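PDB 4JDU: aerotolerance-related membrane protein from Bacteroides fragilis, which is of poorly defined function but carries a von Willebrand factor type A domain that binds calcium and is probably linked to aerotolerance at the cell membrane. Local coordinates for residues Arg100-Gln105 with Arg110-Ile115; Ile190-Asp193 with Ser197-Lys200. The protein carries 6 engineered substitutions. All coordinates share one frame; numbering follows the deposited sequence.

Interaction 1 (Arg100-Gln105 with Arg110-Ile115); sequences RSFTPQ and RAIVVI
Phe102 and Arg110 bring the loop Arg100-Gln105 against the start of strand segment Arg110-Ile115, with their CA atoms 7.2 Å apart, the shortest CA-CA distance between the two segments. The loop leaves helix 91-99 and turns back before strand 109-116, a central strand of the mixed sheet in this von Willebrand factor type A domain. The two side chains run alongside each other, pointing opposite ways. Arg110 CB sits over the centre of the Phe102 ring, 3.7 Å from the centroid and 10° off the ring normal, which makes a CH-pi contact. The methylenes CG and CD continue along the same face toward Phe102 CB. With the chain extended from CG to NE (chi2 172°, chi3 180°), the guanidinium is carried beyond the ring, and Phe102 CB lies over one of its faces, 3.3 Å from Arg110 NH1. The edge of the ring meets the next two residues of the strand: Phe102 CZ is 3.4 Å from Ala111 O and 3.8 Å from Ile112 CG1, both near the ring plane. Arg110 NH1 and NH2 converge on one carbonyl oxygen, Thr103 O. The bond from NH1 is weak at 2.8 Å; NH2 lies very close at 2.5 Å, and its exact geometry is doubtful. Thr103 OG1 accepts from Gln105 N in an ST turn and also hydrogen-bonds Glu10 on the adjacent strand 9-16. Glu10 makes a long, weak ion pair with Arg110 NH1 as well. The aliphatic part of Arg110 thus serves as an apolar cover for Phe102, while its cationic end would favour the carbonyl oxygen and the nearby carboxylate.

Interaction 2 (Ile190-Asp193 with Ser197-Lys200); sequences IRVD and SAQK
Ile190 touches Ala198 at two points where strand 189-191 faces helix 195-206. Its two branches divide the work. CG2, anti to the backbone N, meets the Ala198 methyl CB at 4.0 Å. The longer branch, with CG1 beside the backbone N (chi1 -61°), carries CD1 to the backbone oxygen of the same residue, and CD1 lies 3.7 Å from Ala198 O. This second touch is a van der Waals contact of a methyl with a carbonyl. Arg191 turns the other way, as expected for alternating residues of a strand. The strand is the outermost one on its side of the mixed sheet. It pairs in parallel with strand 138-143, and Ile190 bonds through its backbone to Val141 and Gly143. Helix 195-206 follows after a short turn, packing back on the sheet in the alternating alpha/beta pattern of a von Willebrand factor type A domain. Val192 comes next and reaches the same alanine from further along the chain. Its CG1 lies 4.3 Å from Ala198 CB, and the CA atoms of Val192 and Ala198 are 5.9 Å apart, the shortest such distance between the segments. Leu37 of helix 37-43 also touches both Val192 and Ala198. At the turn into the helix, Asp193 O accepts a hydrogen bond from Lys33 NZ.

How the interactions relate
From the N terminus the chain lays down strands 9-16, 49-55 and 59-66 and reaches helix 91-99. Interaction 1 then closes the short loop into strand 109-116, with four residues between its segments. The chain runs on through strand 138-143 and helix 175-184 before reaching strand 189-191. There interaction 2 closes a tighter turn, with three residues between its segments, into helix 195-206. The contacts follow in series and neither nest nor cross. The centres of interactions 1 and 2 are about 20 Å apart, and the two do not touch. Both reach the same mixed sheet: interaction 1 joins a loop to an inner strand, and interaction 2 joins the outermost strand 189-191 to the last helix.

Interaction 1 (Arg100-Gln105 with Arg110-Ile115)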
loop_
_atom_site.group_PDB
_atom_site.type_symbol
_atom_site.label_atom_id
_atom_site.label_comp_id
_atom_site.label_asym_id
_atom_site.label_seq_id
_atom_site.Cartn_x
_atom_site.Cartn_y
_atom_site.Cartn_z
ATOM N N ARG A 100 -6.603 -2.140 13.487
ATOM C CA ARG A 100 -6.395 -2.197 14.922
ATOM C C ARG A 100 -5.323 -1.230 15.397
ATOM O O ARG A 100 -4.930 -1.255 16.569
ATOM C CB ARG A 100 -6.057 -3.631 15.323
ATOM C CG ARG A 100 -7.265 -4.547 15.171
ATOM C CD ARG A 100 -6.999 -5.946 15.674
ATOM N NE ARG A 100 -6.496 -5.975 17.040
ATOM C CZ ARG A 100 -5.978 -7.066 17.594
ATOM N NH1 ARG A 100 -5.539 -7.060 18.851
ATOM N NH2 ARG A 100 -5.908 -8.175 16.868
ATOM N N SER A 101 -4.892 -0.342 14.508
ATOM C CA SER A 101 -3.740 0.512 14.783
ATOM C C SER A 101 -4.056 1.993 14.977
ATOM O O SER A 101 -3.137 2.803 15.143
ATOM C CB SER A 101 -2.703 0.370 13.667
ATOM O OG SER A 101 -2.148 -0.931 13.668
ATOM N N PHE A 102 -5.336 2.347 14.951
ATOM C CA PHE A 102 -5.743 3.735 15.155
ATOM C C PHE A 102 -5.802 4.093 16.631
ATOM O O PHE A 102 -5.879 3.212 17.496
ATOM C CB PHE A 102 -7.090 4.006 14.468
ATOM C CG PHE A 102 -7.030 3.898 12.969
ATOM C CD1 PHE A 102 -6.596 4.976 12.200
ATOM C CD2 PHE A 102 -7.380 2.716 12.321
ATOM C CE1 PHE A 102 -6.532 4.892 10.812
ATOM C CE2 PHE A 102 -7.307 2.616 10.926
ATOM C CZ PHE A 102 -6.881 3.704 10.168
ATOM N N THR A 103 -5.760 5.388 16.932
ATOM C CA THR A 103 -5.878 5.823 18.321
ATOM C C THR A 103 -7.337 5.795 18.764
ATOM O O THR A 103 -8.243 5.948 17.951
ATOM C CB THR A 103 -5.330 7.247 18.554
ATOM O OG1 THR A 103 -6.320 8.216 18.191
ATOM C CG2 THR A 103 -4.088 7.480 17.741
ATOM N N PRO A 104 -7.573 5.602 20.064
ATOM C CA PRO A 104 -8.960 5.639 20.548
ATOM C C PRO A 104 -9.619 7.026 20.487
ATOM O O PRO A 104 -10.786 7.133 20.853
ATOM C CB PRO A 104 -8.832 5.172 22.003
ATOM C CG PRO A 104 -7.399 5.387 22.365
ATOM C CD PRO A 104 -6.630 5.160 21.105
ATOM N N GLN A 105 -8.901 8.048 20.018
ATOM C CA GLN A 105 -9.386 9.436 20.053
ATOM C C GLN A 105 -10.811 9.608 19.520
ATOM O O GLN A 105 -11.121 9.205 18.399
ATOM C CB GLN A 105 -8.413 10.377 19.328
ATOM C CG GLN A 105 -8.291 11.747 19.993
ATOM C CD GLN A 105 -6.955 12.421 19.730
ATOM O OE1 GLN A 105 -6.604 12.711 18.585
ATOM N NE2 GLN A 105 -6.203 12.677 20.796
ATOM N N ARG A 110 -11.108 7.737 10.313
ATOM C CA ARG A 110 -10.036 6.763 10.171
ATOM C C ARG A 110 -10.036 6.228 8.742
ATOM O O ARG A 110 -11.069 5.788 8.232
ATOM C CB ARG A 110 -10.213 5.594 11.146
ATOM C CG ARG A 110 -10.341 5.950 12.627
ATOM C CD ARG A 110 -10.722 4.674 13.401
ATOM N NE ARG A 110 -10.902 4.741 14.861
ATOM C CZ ARG A 110 -10.237 5.505 15.732
ATOM N NH1 ARG A 110 -9.297 6.365 15.351
ATOM N NH2 ARG A 110 -10.536 5.409 17.024
ATOM N N ALA A 111 -8.878 6.267 8.095
ATOM C CA ALA A 111 -8.749 5.762 6.729
ATOM C C ALA A 111 -7.503 4.915 6.582
ATOM O O ALA A 111 -6.450 5.242 7.132
ATOM C CB ALA A 111 -8.711 6.916 5.734
ATOM N N ILE A 112 -7.634 3.825 5.836
ATOM C CA ILE A 112 -6.508 2.971 5.487
ATOM C C ILE A 112 -6.219 3.177 4.017
ATOM O O ILE A 112 -7.144 3.243 3.207
ATOM C CB ILE A 112 -6.830 1.490 5.754
ATOM C CG1 ILE A 112 -7.096 1.272 7.250
ATOM C CG2 ILE A 112 -5.710 0.580 5.238
ATOM C CD1 ILE A 112 -7.622 -0.108 7.587
ATOM N N VAL A 113 -4.942 3.325 3.679
ATOM C CA VAL A 113 -4.539 3.442 2.278
ATOM C C VAL A 113 -3.572 2.315 1.953
ATOM O O VAL A 113 -2.422 2.328 2.400
ATOM C CB VAL A 113 -3.881 4.806 1.985
ATOM C CG1 VAL A 113 -3.495 4.909 0.504
ATOM C CG2 VAL A 113 -4.812 5.953 2.371
ATOM N N VAL A 114 -4.067 1.317 1.227
ATOM C CA VAL A 114 -3.249 0.185 0.803
ATOM C C VAL A 114 -2.577 0.523 -0.521
ATOM O O VAL A 114 -3.254 0.922 -1.467
ATOM C CB VAL A 114 -4.097 -1.092 0.635
ATOM C CG1 VAL A 114 -3.214 -2.277 0.305
ATOM C CG2 VAL A 114 -4.895 -1.382 1.910
ATOM N N ILE A 115 -1.248 0.388 -0.575
ATOM C CA ILE A 115 -0.474 0.663 -1.788
ATOM C C ILE A 115 0.211 -0.625 -2.241
ATOM O O ILE A 115 1.068 -1.169 -1.548
ATOM C CB ILE A 115 0.542 1.798 -1.559
ATOM C CG1 ILE A 115 -0.178 2.988 -0.913
ATOM C CG2 ILE A 115 1.194 2.210 -2.861
ATOM C CD1 ILE A 115 0.694 4.184 -0.661
#

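Interaction 2 (Ile190-Asp193 with Ser197-Lys200)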
loop_
_atom_site.group_PDB
_atom_site.type_symbol
_atom_site.label_atom_id
_atom_site.label_comp_id
_atom_site.label_asym_id
_atom_site.label_seq_id
_atom_site.Cartn_x
_atom_site.Cartn_y
_atom_site.Cartn_z
ATOM N N ILE A 190 -7.415 3.941 -7.117
ATOM C CA ILE A 190 -6.721 4.740 -8.117
ATOM C C ILE A 190 -5.577 3.926 -8.680
ATOM O O ILE A 190 -4.758 3.399 -7.918
ATOM C CB ILE A 190 -6.111 6.003 -7.498
ATOM C CG1 ILE A 190 -7.196 6.889 -6.891
ATOM C CG2 ILE A 190 -5.305 6.774 -8.531
ATOM C CD1 ILE A 190 -6.647 7.914 -5.940
ATOM N N ARG A 191 -5.503 3.814 -10.006
ATOM C CA ARG A 191 -4.313 3.255 -10.635
ATOM C C ARG A 191 -3.263 4.355 -10.723
ATOM O O ARG A 191 -3.463 5.371 -11.398
ATOM C CB ARG A 191 -4.585 2.698 -12.035
ATOM C CG ARG A 191 -3.342 2.010 -12.600
ATOM C CD ARG A 191 -3.367 1.858 -14.110
ATOM N NE ARG A 191 -4.317 0.846 -14.554
ATOM C CZ ARG A 191 -4.414 0.426 -15.812
ATOM N NH1 ARG A 191 -3.612 0.928 -16.743
ATOM N NH2 ARG A 191 -5.305 -0.500 -16.141
ATOM N N VAL A 192 -2.157 4.162 -10.024
ATOM C CA VAL A 192 -1.161 5.217 -9.906
ATOM C C VAL A 192 -0.383 5.414 -11.193
ATOM O O VAL A 192 0.244 4.482 -11.697
ATOM C CB VAL A 192 -0.170 4.921 -8.779
ATOM C CG1 VAL A 192 0.840 6.055 -8.678
ATOM C CG2 VAL A 192 -0.914 4.744 -7.465
ATOM N N ASP A 193 -0.426 6.628 -11.727
ATOM C CA ASP A 193 0.458 6.981 -12.832
ATOM C C ASP A 193 1.218 8.269 -12.508
ATOM O O ASP A 193 2.415 8.225 -12.217
ATOM C CB ASP A 193 -0.309 7.032 -14.159
ATOM C CG ASP A 193 -0.589 5.643 -14.714
ATOM O OD1 ASP A 193 0.193 4.710 -14.412
ATOM O OD2 ASP A 193 -1.581 5.480 -15.454
ATOM N N SER A 197 -0.752 13.468 -8.881
ATOM C CA SER A 197 -2.186 13.454 -9.159
ATOM C C SER A 197 -2.916 12.406 -8.320
ATOM O O SER A 197 -4.000 12.665 -7.789
ATOM C CB SER A 197 -2.440 13.217 -10.647
ATOM O OG SER A 197 -1.993 14.322 -11.413
ATOM N N ALA A 198 -2.322 11.224 -8.195
ATOM C CA ALA A 198 -2.889 10.188 -7.339
ATOM C C ALA A 198 -2.984 10.686 -5.898
ATOM O O ALA A 198 -3.979 10.446 -5.212
ATOM C CB ALA A 198 -2.053 8.914 -7.419
ATOM N N GLN A 199 -1.942 11.387 -5.458
ATOM C CA GLN A 199 -1.886 11.978 -4.122
ATOM C C GLN A 199 -3.065 12.910 -3.854
ATOM O O GLN A 199 -3.690 12.847 -2.793
ATOM C CB GLN A 199 -0.567 12.742 -3.939
ATOM C CG GLN A 199 -0.431 13.454 -2.598
ATOM C CD GLN A 199 -0.635 14.955 -2.693
ATOM O OE1 GLN A 199 -0.536 15.541 -3.770
ATOM N NE2 GLN A 199 -0.923 15.585 -1.559
ATOM N N LYS A 200 -3.364 13.781 -4.812
ATOM C CA LYS A 200 -4.451 14.739 -4.637
ATOM C C LYS A 200 -5.790 14.026 -4.510
ATOM O O LYS A 200 -6.619 14.380 -3.668
ATOM C CB LYS A 200 -4.487 15.743 -5.796
#